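Trehalose-6-phosphate phosphatase (Neosartorya fumigata, PDB 5DXL) is a phosphatase of the HAD clan, built from a Rossmann-like alpha/beta core and a smaller cap domain of helices packed on an antiparallel sheet. Local coordinates at residues 120-124 with 138-142; 62-68 with 83-89; 239-245 with 253-259; 6-12 with 264-269. All blocks are in the same frame, centred on the assembly; numbering follows the deposited sequence.

Overall arrangement
Contacts 2 and 3 lie in the same eight-stranded sheet of the HAD core, their centres about 19 Å apart, and both rest on parallel-strand hydrogen bonding. Contact 2 is deeply buried near the centre of the molecule, whereas contact 3, made with outermost strand 254-256, is partly exposed. Contact 4 touches contact 3, and the two centres are about 12 Å apart; its two helices, 8-17 and 259-270, meet through aliphatic groups, a selenomethionine and an arginine, beside that edge strand. Contact 1 stands apart in the antiparallel cap, about 37 Å from contact 3 between centres. It is buried too, but depends on aromatic packing and a single weak hydrogen bond.

Contact 1: 120-124 with 138-142; sequences FQHFT and ALTWH
Helix 120-124 runs nearly parallel to strand 139-142, their axes at 10° and 9.7 Å apart, with Phe120 and Trp141 closest by CA across the segments. This is helix-on-sheet packing in the alpha/beta cap, where helix 112-125 lies against the four-stranded antiparallel sheet. The Phe120 ring receives Trp141 CB over the centre of one face: CB stands 3.5 Å from the ring centroid, a CH-pi contact directed almost down the normal. At the ring's edge, Phe120 CE2 comes 3.6 Å from Leu139 O, while Ile132, Cys158 and Leu162 add further contacts. Trp141 CG is anti to the backbone N (chi1 -173°), which carries the indole out from the strand to the helix. The Phe120 and Trp141 ring planes are modestly inclined but offset, with little overlap. Phe123 CB approaches one indole face near its rim, 4.0 Å from Trp141 CZ2. At the indole edge, Trp141 NE1 gives a weak, bent hydrogen bond to Thr124 OG1 (2.9 Å, 127°). That hydroxyl is itself a donor to Phe120 O at 2.7 Å, and Thr124 N reaches the same carbonyl oxygen from the opposite face of its plane.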
# COMPACT_ATOMS: atom_id res chain seq x y z
N PHE A 120 28.11 0.28 2.19
CA PHE A 120 27.96 -0.62 1.04
C PHE A 120 29.19 -0.60 0.13
O PHE A 120 29.60 -1.64 -0.40
CB PHE A 120 26.70 -0.26 0.23
CG PHE A 120 25.40 -0.80 0.79
CD1 PHE A 120 25.36 -1.67 1.86
CD2 PHE A 120 24.19 -0.42 0.20
CE1 PHE A 120 24.14 -2.16 2.35
CE2 PHE A 120 22.97 -0.91 0.67
CZ PHE A 120 22.95 -1.77 1.75
N GLN A 121 29.80 0.57 -0.07
CA GLN A 121 30.96 0.65 -0.96
C GLN A 121 32.12 -0.14 -0.38
O GLN A 121 32.88 -0.79 -1.10
CB GLN A 121 31.38 2.11 -1.19
CG GLN A 121 32.60 2.25 -2.09
CD GLN A 121 32.35 1.73 -3.50
OE1 GLN A 121 31.22 1.78 -4.00
NE2 GLN A 121 33.40 1.24 -4.15
N HIS A 122 32.24 -0.07 0.94
CA HIS A 122 33.28 -0.78 1.66
C HIS A 122 33.16 -2.28 1.46
O HIS A 122 34.13 -2.94 1.10
CB HIS A 122 33.20 -0.45 3.14
CG HIS A 122 34.31 -1.02 3.95
ND1 HIS A 122 34.17 -2.18 4.68
CD2 HIS A 122 35.58 -0.59 4.16
CE1 HIS A 122 35.31 -2.44 5.30
NE2 HIS A 122 36.18 -1.49 5.00
N PHE A 123 31.95 -2.80 1.68
CA PHE A 123 31.70 -4.22 1.52
C PHE A 123 31.76 -4.64 0.06
O PHE A 123 32.13 -5.77 -0.25
CB PHE A 123 30.35 -4.61 2.12
CG PHE A 123 30.40 -4.86 3.60
CD1 PHE A 123 30.67 -6.14 4.09
CD2 PHE A 123 30.23 -3.83 4.50
CE1 PHE A 123 30.73 -6.38 5.45
CE2 PHE A 123 30.29 -4.05 5.86
CZ PHE A 123 30.55 -5.33 6.35
N THR A 124 31.41 -3.73 -0.86
CA THR A 124 31.50 -4.05 -2.27
C THR A 124 32.95 -4.29 -2.70
O THR A 124 33.25 -5.28 -3.36
CB THR A 124 30.87 -2.95 -3.13
OG1 THR A 124 29.48 -2.88 -2.82
CG2 THR A 124 31.04 -3.26 -4.61
N ALA A 138 15.52 3.99 -1.95
CA ALA A 138 16.05 2.75 -1.41
C ALA A 138 17.44 2.46 -1.95
O ALA A 138 17.71 2.67 -3.12
CB ALA A 138 15.12 1.60 -1.71
N LEU A 139 18.31 1.96 -1.08
CA LEU A 139 19.66 1.57 -1.49
C LEU A 139 19.80 0.07 -1.29
O LEU A 139 19.47 -0.44 -0.23
CB LEU A 139 20.72 2.32 -0.67
CG LEU A 139 20.75 3.85 -0.79
CD1 LEU A 139 21.85 4.43 0.08
CD2 LEU A 139 20.93 4.24 -2.22
N THR A 140 20.28 -0.62 -2.32
CA THR A 140 20.33 -2.08 -2.27
C THR A 140 21.71 -2.61 -2.60
O THR A 140 22.31 -2.25 -3.62
CB THR A 140 19.29 -2.69 -3.23
OG1 THR A 140 18.00 -2.15 -2.94
CG2 THR A 140 19.24 -4.21 -3.03
N TRP A 141 22.23 -3.48 -1.73
CA TRP A 141 23.49 -4.15 -1.98
C TRP A 141 23.21 -5.55 -2.52
O TRP A 141 22.56 -6.34 -1.86
CB TRP A 141 24.33 -4.22 -0.69
CG TRP A 141 25.70 -4.75 -0.93
CD1 TRP A 141 26.63 -4.25 -1.81
CD2 TRP A 141 26.32 -5.89 -0.31
NE1 TRP A 141 27.78 -5.00 -1.75
CE2 TRP A 141 27.62 -6.01 -0.84
CE3 TRP A 141 25.90 -6.80 0.66
CZ2 TRP A 141 28.50 -7.02 -0.45
CZ3 TRP A 141 26.79 -7.81 1.05
CH2 TRP A 141 28.06 -7.90 0.50
N HIS A 142 23.68 -5.83 -3.74
CA HIS A 142 23.43 -7.10 -4.42
C HIS A 142 24.67 -7.98 -4.36
O HIS A 142 25.77 -7.49 -4.60
CB HIS A 142 23.08 -6.88 -5.90
CG HIS A 142 21.78 -6.17 -6.14
ND1 HIS A 142 20.60 -6.84 -6.38
CD2 HIS A 142 21.48 -4.85 -6.20
CE1 HIS A 142 19.63 -5.97 -6.57
NE2 HIS A 142 20.13 -4.75 -6.48

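Contact 2: 62-68 with 83-89; sequences VWIISGR and LGLSAEH
Val62 and Leu83 open the pairing of two parallel strands, 62-65 and 84-87, with Val62 CG1 lying 3.6 Å from Leu83 CD2 and Val62 O accepting from Gly84 N. Helix 70-77 links the strands, completing a beta-alpha-beta unit of the HAD core. At Trp63 the indole lies over Gly84: Gly84 CA sits 3.6 Å from the centroid of the six-membered ring, over its face, so the glycine lets the ring close down on the neighbouring strand. Ile64 bonds through both its N and O, to Gly84 O and Ser86 N, while its CG1 runs beside Leu85 CD2, both side chains extending in one direction. Ile65 CG2 meets Ser86 OG at 4.0 Å on the face that also carries Trp63. Ser66 N continues the ladder to Ser86 O, and a water joins Ser66 O (2.8 Å) to Ser86 OG. Ser66 OG accepts from Arg68 N in an ST turn, for which it is placed anti to its own backbone N (chi1 172°). Gly67 CA then lies over one face of the His89 imidazole, 3.7 Å from its centroid. Finally Arg68 O accepts from Glu88 N at 2.8 Å; the guanidinium makes a salt bridge to Asp28, Glu88 one to Arg136, and Glu88 accepts from Gln70 N. The backbone bonds thus set the strand register, while the two salt bridges probably help fix the turns that follow.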
# COMPACT_ATOMS: atom_id res chain seq x y z
N VAL A 62 -11.49 7.90 -0.32
CA VAL A 62 -11.06 6.80 -1.18
C VAL A 62 -9.59 6.96 -1.54
O VAL A 62 -9.19 7.96 -2.14
CB VAL A 62 -11.91 6.73 -2.48
CG1 VAL A 62 -11.49 5.54 -3.33
CG2 VAL A 62 -13.40 6.62 -2.13
N TRP A 63 -8.79 5.96 -1.15
CA TRP A 63 -7.35 5.99 -1.36
C TRP A 63 -6.87 4.87 -2.27
O TRP A 63 -7.29 3.71 -2.11
CB TRP A 63 -6.61 5.88 -0.02
CG TRP A 63 -6.62 7.17 0.73
CD1 TRP A 63 -7.59 7.63 1.56
CD2 TRP A 63 -5.62 8.19 0.66
NE1 TRP A 63 -7.25 8.88 2.04
CE2 TRP A 63 -6.04 9.24 1.50
CE3 TRP A 63 -4.40 8.31 -0.02
CZ2 TRP A 63 -5.28 10.40 1.68
CZ3 TRP A 63 -3.65 9.46 0.16
CH2 TRP A 63 -4.10 10.49 1.00
N ILE A 64 -6.01 5.23 -3.22
CA ILE A 64 -5.28 4.25 -4.02
C ILE A 64 -3.84 4.23 -3.49
O ILE A 64 -3.18 5.27 -3.45
CB ILE A 64 -5.28 4.62 -5.52
CG1 ILE A 64 -6.69 4.92 -6.05
CG2 ILE A 64 -4.61 3.52 -6.37
CD1 ILE A 64 -7.68 3.80 -5.80
N ILE A 65 -3.36 3.06 -3.06
CA ILE A 65 -2.04 2.93 -2.43
C ILE A 65 -1.23 1.95 -3.26
O ILE A 65 -1.43 0.75 -3.18
CB ILE A 65 -2.18 2.48 -0.96
CG1 ILE A 65 -3.10 3.44 -0.21
CG2 ILE A 65 -0.81 2.43 -0.28
CD1 ILE A 65 -3.48 2.96 1.18
N SER A 66 -0.32 2.49 -4.06
CA SER A 66 0.23 1.75 -5.20
C SER A 66 1.74 1.90 -5.38
O SER A 66 2.32 2.91 -4.99
CB SER A 66 -0.49 2.23 -6.47
OG SER A 66 0.10 1.71 -7.65
N GLY A 67 2.37 0.88 -5.96
CA GLY A 67 3.77 0.98 -6.30
C GLY A 67 4.02 1.78 -7.57
O GLY A 67 5.16 2.11 -7.90
N ARG A 68 2.95 2.11 -8.28
CA ARG A 68 3.07 2.82 -9.55
C ARG A 68 3.66 4.21 -9.40
O ARG A 68 3.52 4.84 -8.35
CB ARG A 68 1.71 2.94 -10.23
CG ARG A 68 1.11 1.65 -10.70
CD ARG A 68 1.66 1.23 -12.05
NE ARG A 68 0.80 0.22 -12.64
CZ ARG A 68 0.77 -0.07 -13.93
NH1 ARG A 68 1.55 0.58 -14.79
NH2 ARG A 68 -0.06 -1.01 -14.37
N LEU A 83 -9.97 11.50 -5.22
CA LEU A 83 -9.13 10.36 -4.85
C LEU A 83 -7.90 10.80 -4.10
O LEU A 83 -7.19 11.71 -4.54
CB LEU A 83 -8.67 9.57 -6.08
CG LEU A 83 -9.67 8.73 -6.85
CD1 LEU A 83 -8.92 8.05 -8.00
CD2 LEU A 83 -10.30 7.69 -5.94
N GLY A 84 -7.63 10.14 -2.99
CA GLY A 84 -6.31 10.23 -2.38
C GLY A 84 -5.38 9.28 -3.12
O GLY A 84 -5.77 8.16 -3.43
N LEU A 85 -4.17 9.73 -3.44
CA LEU A 85 -3.23 8.91 -4.20
C LEU A 85 -1.91 8.76 -3.45
O LEU A 85 -1.32 9.75 -3.04
CB LEU A 85 -2.98 9.52 -5.59
CG LEU A 85 -4.25 9.70 -6.44
CD1 LEU A 85 -3.91 10.51 -7.69
CD2 LEU A 85 -4.88 8.34 -6.81
N SER A 86 -1.47 7.52 -3.29
CA SER A 86 -0.15 7.22 -2.72
C SER A 86 0.63 6.46 -3.78
O SER A 86 0.22 5.38 -4.19
CB SER A 86 -0.29 6.40 -1.43
OG SER A 86 0.98 5.93 -0.98
N ALA A 87 1.72 7.06 -4.26
CA ALA A 87 2.47 6.51 -5.38
C ALA A 87 3.90 6.17 -4.99
O ALA A 87 4.41 6.69 -3.99
CB ALA A 87 2.46 7.49 -6.56
N GLU A 88 4.52 5.30 -5.78
CA GLU A 88 5.94 4.99 -5.66
C GLU A 88 6.29 4.52 -4.26
O GLU A 88 7.23 4.99 -3.63
CB GLU A 88 6.79 6.20 -6.08
CG GLU A 88 6.55 6.56 -7.54
CD GLU A 88 7.47 7.64 -8.08
OE1 GLU A 88 8.67 7.67 -7.70
OE2 GLU A 88 6.99 8.46 -8.89
N HIS A 89 5.49 3.58 -3.76
CA HIS A 89 5.73 2.95 -2.47
C HIS A 89 5.85 3.98 -1.34
O HIS A 89 6.83 4.00 -0.59
CB HIS A 89 7.00 2.08 -2.55
CG HIS A 89 6.93 1.04 -3.62
ND1 HIS A 89 7.44 1.24 -4.89
CD2 HIS A 89 6.39 -0.20 -3.63
CE1 HIS A 89 7.23 0.16 -5.62
NE2 HIS A 89 6.59 -0.72 -4.88
O HOH W 1 2.33 3.98 -2.35

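Contact 3: 239-245 with 253-259; sequences FSVTVGA and SWHLLEP
Trp254 and Val241 pair across the last two parallel strands of the HAD core sheet, 239-243 and 254-256, whose axes are twisted by 44°. From the backbone, Trp254 CB lies 4.0 Å from Val241 CG2. With CG beside the backbone N (chi1 -49°), the indole extends alongside Phe239. Trp254 CD1 comes 3.6 Å from Ser240 O, at the indole edge, and NE1 then reaches Phe239 CD2 at 3.7 Å. The two rings are inclined by 29° and slid so far that they scarcely overlap; in the six-membered ring CE3 packs on Leu6 CA and CZ3 on Asp7 N. Ser240 O accepts from both Ser253 N and Trp254 N, and a water spans Ser240 N and Ser253 OG. The ladder proceeds through Thr242, whose N and O bond to Trp254 O and Leu256 N, and Gly244 N closes it on Leu256 O. Val241 CG1 packs against Leu256 CG on the face that carries Trp254. On the other face Thr242 CG2 meets His255 CB, while Thr242 OG1 is held by Lys248 and His255 ND1 by Thr3. Over the centre of one imidazole face stands Ala245 C, and His255 CD2 lies 3.2 Å from Gly244 O.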
# COMPACT_ATOMS: atom_id res chain seq x y z
N PHE A 239 -13.19 -4.10 7.40
CA PHE A 239 -13.17 -5.22 6.47
C PHE A 239 -11.83 -5.22 5.74
O PHE A 239 -11.66 -4.52 4.73
CB PHE A 239 -14.33 -5.12 5.46
CG PHE A 239 -15.69 -5.07 6.11
CD1 PHE A 239 -16.20 -3.87 6.57
CD2 PHE A 239 -16.45 -6.22 6.23
CE1 PHE A 239 -17.45 -3.82 7.17
CE2 PHE A 239 -17.70 -6.17 6.82
CZ PHE A 239 -18.20 -4.97 7.29
N SER A 240 -10.90 -6.00 6.27
CA SER A 240 -9.62 -6.26 5.62
C SER A 240 -9.79 -7.47 4.72
O SER A 240 -10.15 -8.56 5.18
CB SER A 240 -8.50 -6.50 6.64
OG SER A 240 -8.16 -5.31 7.33
N VAL A 241 -9.56 -7.26 3.43
CA VAL A 241 -9.90 -8.25 2.43
C VAL A 241 -8.74 -8.49 1.49
O VAL A 241 -8.29 -7.57 0.82
CB VAL A 241 -11.12 -7.80 1.59
CG1 VAL A 241 -11.59 -8.92 0.66
CG2 VAL A 241 -12.27 -7.31 2.47
N THR A 242 -8.23 -9.72 1.45
CA THR A 242 -7.20 -10.05 0.48
C THR A 242 -7.84 -10.51 -0.83
O THR A 242 -8.96 -11.01 -0.85
CB THR A 242 -6.24 -11.16 0.99
OG1 THR A 242 -5.11 -11.25 0.12
CG2 THR A 242 -6.95 -12.53 1.07
N VAL A 243 -7.13 -10.29 -1.93
CA VAL A 243 -7.57 -10.80 -3.21
C VAL A 243 -6.79 -12.10 -3.44
O VAL A 243 -5.56 -12.10 -3.52
CB VAL A 243 -7.34 -9.78 -4.33
CG1 VAL A 243 -7.73 -10.36 -5.68
CG2 VAL A 243 -8.15 -8.53 -4.04
N GLY A 244 -7.52 -13.21 -3.50
CA GLY A 244 -6.91 -14.52 -3.59
C GLY A 244 -7.88 -15.58 -3.13
O GLY A 244 -9.07 -15.30 -2.91
N ALA A 245 -7.38 -16.81 -2.99
CA ALA A 245 -8.24 -17.94 -2.68
C ALA A 245 -8.59 -18.03 -1.21
O ALA A 245 -7.91 -17.46 -0.35
CB ALA A 245 -7.56 -19.23 -3.14
N SER A 253 -9.29 -10.75 7.01
CA SER A 253 -10.38 -11.54 7.59
C SER A 253 -11.28 -12.15 6.52
O SER A 253 -12.09 -13.02 6.80
CB SER A 253 -11.23 -10.67 8.53
OG SER A 253 -10.44 -10.16 9.59
N TRP A 254 -11.13 -11.67 5.29
CA TRP A 254 -11.99 -12.04 4.18
C TRP A 254 -11.17 -12.14 2.91
O TRP A 254 -10.06 -11.63 2.87
CB TRP A 254 -13.08 -10.99 3.94
CG TRP A 254 -13.85 -10.53 5.13
CD1 TRP A 254 -13.59 -9.44 5.91
CD2 TRP A 254 -15.05 -11.12 5.64
NE1 TRP A 254 -14.56 -9.31 6.88
CE2 TRP A 254 -15.46 -10.34 6.75
CE3 TRP A 254 -15.81 -12.24 5.28
CZ2 TRP A 254 -16.60 -10.64 7.49
CZ3 TRP A 254 -16.94 -12.53 6.02
CH2 TRP A 254 -17.32 -11.74 7.11
N HIS A 255 -11.73 -12.75 1.87
CA HIS A 255 -11.11 -12.66 0.55
C HIS A 255 -12.15 -12.34 -0.52
O HIS A 255 -13.35 -12.55 -0.31
CB HIS A 255 -10.37 -13.96 0.18
CG HIS A 255 -11.30 -15.09 -0.11
ND1 HIS A 255 -11.82 -15.91 0.87
CD2 HIS A 255 -11.84 -15.51 -1.28
CE1 HIS A 255 -12.64 -16.79 0.32
NE2 HIS A 255 -12.67 -16.57 -0.99
N LEU A 256 -11.68 -11.82 -1.64
CA LEU A 256 -12.42 -11.81 -2.91
C LEU A 256 -11.51 -12.51 -3.92
O LEU A 256 -10.29 -12.34 -3.88
CB LEU A 256 -12.76 -10.39 -3.35
CG LEU A 256 -13.84 -9.68 -2.53
CD1 LEU A 256 -13.94 -8.20 -2.90
CD2 LEU A 256 -15.18 -10.37 -2.73
N LEU A 257 -12.08 -13.31 -4.82
CA LEU A 257 -11.22 -14.18 -5.63
C LEU A 257 -10.40 -13.42 -6.68
O LEU A 257 -9.23 -13.74 -6.91
CB LEU A 257 -12.06 -15.27 -6.31
CG LEU A 257 -12.64 -16.33 -5.39
CD1 LEU A 257 -13.54 -17.24 -6.19
CD2 LEU A 257 -11.54 -17.13 -4.69
N GLU A 258 -11.02 -12.43 -7.32
CA GLU A 258 -10.41 -11.76 -8.47
C GLU A 258 -10.72 -10.28 -8.48
O GLU A 258 -11.70 -9.84 -7.87
CB GLU A 258 -10.92 -12.37 -9.79
CG GLU A 258 -10.64 -13.85 -9.97
CD GLU A 258 -9.18 -14.14 -10.25
OE1 GLU A 258 -8.41 -13.20 -10.53
OE2 GLU A 258 -8.81 -15.34 -10.19
N PRO A 259 -9.91 -9.50 -9.20
CA PRO A 259 -10.26 -8.08 -9.36
C PRO A 259 -11.69 -7.85 -9.87
O PRO A 259 -12.31 -6.87 -9.46
CB PRO A 259 -9.22 -7.60 -10.38
CG PRO A 259 -8.01 -8.42 -10.04
CD PRO A 259 -8.56 -9.80 -9.71
O HOH W 2 -11.40 -7.36 8.86

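Contact 4: 6-12 with 264-269; sequences LDRAKLL and GTISML
The guanidinium of Arg8 has Thr265 OG1 over the centre of one face, 3.3 Å from Arg8 CZ. The hydroxyl oxygen sits above the plane; the N-H groups lie within it, so NE is badly angled for a bond, and Thr265 OG1 instead hydrogen-bonds to Asp261 O in its own helix. Near the same group, Gly264 C approaches obliquely, 3.9 Å from Arg8 NH1. An extended run from CG to NE carries the guanidinium over to Gly264 and Thr265. The arginine's aliphatic base is used as well, since Arg8 CB lies 3.7 Å from Met268 SE (selenomethionine). The bend at chi3 (75°) turns Met268 CE back to the other helix, where it comes 3.6 Å from Arg8 O and also meets Leu11 CD2. Leu11 CD2 is pressed tightly on Thr265 CG2, at 3.5 Å, the two side chains meeting nearly perpendicular; Leu6 CD2 touches the same methyl at 4.0 Å. Further along, Leu12 and Leu269 run antiparallel to one another, with Leu12 CD1 4.0 Å from Leu269 CD2. Asp7 is the N-cap of helix 8-12, its OD1 accepting from Lys10 N. The two helix segments cross at -41°, their axes 10.6 Å apart, and bring the first helix of the chain against helix 259-270, late in the sequence. Beneath them, Leu6 and Leu11 reach Phe239 of strand 238-243, Thr265 rests on Leu256 of edge strand 254-256, and Leu269 touches Phe23 of strand 21-25, while Ile266 packs on helix 45-56.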
# COMPACT_ATOMS: atom_id res chain seq x y z
N LEU A 6 -15.71 -12.45 1.34
CA LEU A 6 -16.33 -11.27 1.90
C LEU A 6 -17.85 -11.39 1.92
O LEU A 6 -18.47 -11.65 0.90
CB LEU A 6 -15.91 -10.03 1.11
CG LEU A 6 -16.45 -8.68 1.57
CD1 LEU A 6 -16.02 -8.36 3.00
CD2 LEU A 6 -15.98 -7.61 0.60
N ASP A 7 -18.44 -11.23 3.10
CA ASP A 7 -19.89 -11.27 3.26
C ASP A 7 -20.48 -9.96 2.74
O ASP A 7 -20.47 -8.94 3.43
CB ASP A 7 -20.24 -11.49 4.74
CG ASP A 7 -21.73 -11.69 4.98
OD1 ASP A 7 -22.56 -11.17 4.20
OD2 ASP A 7 -22.06 -12.38 5.96
N ARG A 8 -20.97 -9.97 1.51
CA ARG A 8 -21.40 -8.74 0.86
C ARG A 8 -22.61 -8.11 1.55
O ARG A 8 -22.74 -6.89 1.59
CB ARG A 8 -21.71 -8.99 -0.61
CG ARG A 8 -20.51 -9.48 -1.39
CD ARG A 8 -20.67 -9.08 -2.83
NE ARG A 8 -19.66 -9.66 -3.70
CZ ARG A 8 -19.62 -9.43 -5.01
NH1 ARG A 8 -20.52 -8.64 -5.58
NH2 ARG A 8 -18.67 -10.00 -5.75
N ALA A 9 -23.48 -8.95 2.12
CA ALA A 9 -24.62 -8.42 2.86
C ALA A 9 -24.18 -7.66 4.11
O ALA A 9 -24.67 -6.56 4.38
CB ALA A 9 -25.58 -9.55 3.23
N LYS A 10 -23.24 -8.23 4.87
CA LYS A 10 -22.70 -7.55 6.04
C LYS A 10 -21.99 -6.26 5.66
O LYS A 10 -22.10 -5.25 6.36
CB LYS A 10 -21.72 -8.45 6.80
CG LYS A 10 -22.38 -9.52 7.65
CD LYS A 10 -21.34 -10.24 8.48
CE LYS A 10 -21.99 -11.30 9.38
NZ LYS A 10 -20.95 -12.14 10.04
N LEU A 11 -21.25 -6.31 4.56
CA LEU A 11 -20.53 -5.14 4.08
C LEU A 11 -21.49 -4.00 3.75
O LEU A 11 -21.28 -2.86 4.18
CB LEU A 11 -19.71 -5.49 2.83
CG LEU A 11 -18.78 -4.39 2.31
CD1 LEU A 11 -17.53 -4.29 3.18
CD2 LEU A 11 -18.43 -4.63 0.85
N LEU A 12 -22.52 -4.32 2.98
CA LEU A 12 -23.48 -3.32 2.54
C LEU A 12 -24.22 -2.72 3.74
O LEU A 12 -24.44 -1.51 3.80
CB LEU A 12 -24.47 -3.93 1.55
CG LEU A 12 -25.54 -2.98 1.03
CD1 LEU A 12 -24.87 -1.82 0.29
CD2 LEU A 12 -26.53 -3.72 0.14
N GLY A 264 -17.00 -5.62 -8.78
CA GLY A 264 -18.41 -5.94 -8.53
C GLY A 264 -18.88 -5.52 -7.15
O GLY A 264 -20.00 -5.02 -6.99
N THR A 265 -18.02 -5.73 -6.16
CA THR A 265 -18.33 -5.35 -4.78
C THR A 265 -18.46 -3.84 -4.63
O THR A 265 -19.41 -3.35 -4.00
CB THR A 265 -17.27 -5.88 -3.84
OG1 THR A 265 -17.34 -7.31 -3.84
CG2 THR A 265 -17.51 -5.39 -2.42
N ILE A 266 -17.53 -3.09 -5.21
CA ILE A 266 -17.61 -1.64 -5.12
C ILE A 266 -18.84 -1.13 -5.87
O ILE A 266 -19.52 -0.22 -5.40
CB ILE A 266 -16.33 -0.97 -5.65
CG1 ILE A 266 -15.13 -1.42 -4.81
CG2 ILE A 266 -16.45 0.55 -5.57
CD1 ILE A 266 -13.79 -1.11 -5.45
N SER A 267 -19.16 -1.74 -7.02
CA SER A 267 -20.39 -1.39 -7.75
C SER A 267 -21.63 -1.59 -6.90
O SER A 267 -22.54 -0.75 -6.92
CB SER A 267 -20.49 -2.20 -9.04
OG SER A 267 -19.44 -1.88 -9.91
N MSE A 268 -21.68 -2.68 -6.14
CA MSE A 268 -22.80 -2.93 -5.24
C MSE A 268 -22.94 -1.78 -4.25
O MSE A 268 -24.05 -1.31 -4.00
CB MSE A 268 -22.63 -4.26 -4.49
CG MSE A 268 -23.64 -4.45 -3.32
SE MSE A 268 -23.17 -6.05 -2.32
CE MSE A 268 -21.62 -5.25 -1.41
N LEU A 269 -21.82 -1.33 -3.69
CA LEU A 269 -21.88 -0.22 -2.74
C LEU A 269 -22.37 1.05 -3.44
O LEU A 269 -23.22 1.78 -2.90
CB LEU A 269 -20.51 0.03 -2.09
CG LEU A 269 -19.96 -1.14 -1.27
CD1 LEU A 269 -18.62 -0.72 -0.68
CD2 LEU A 269 -20.93 -1.55 -0.16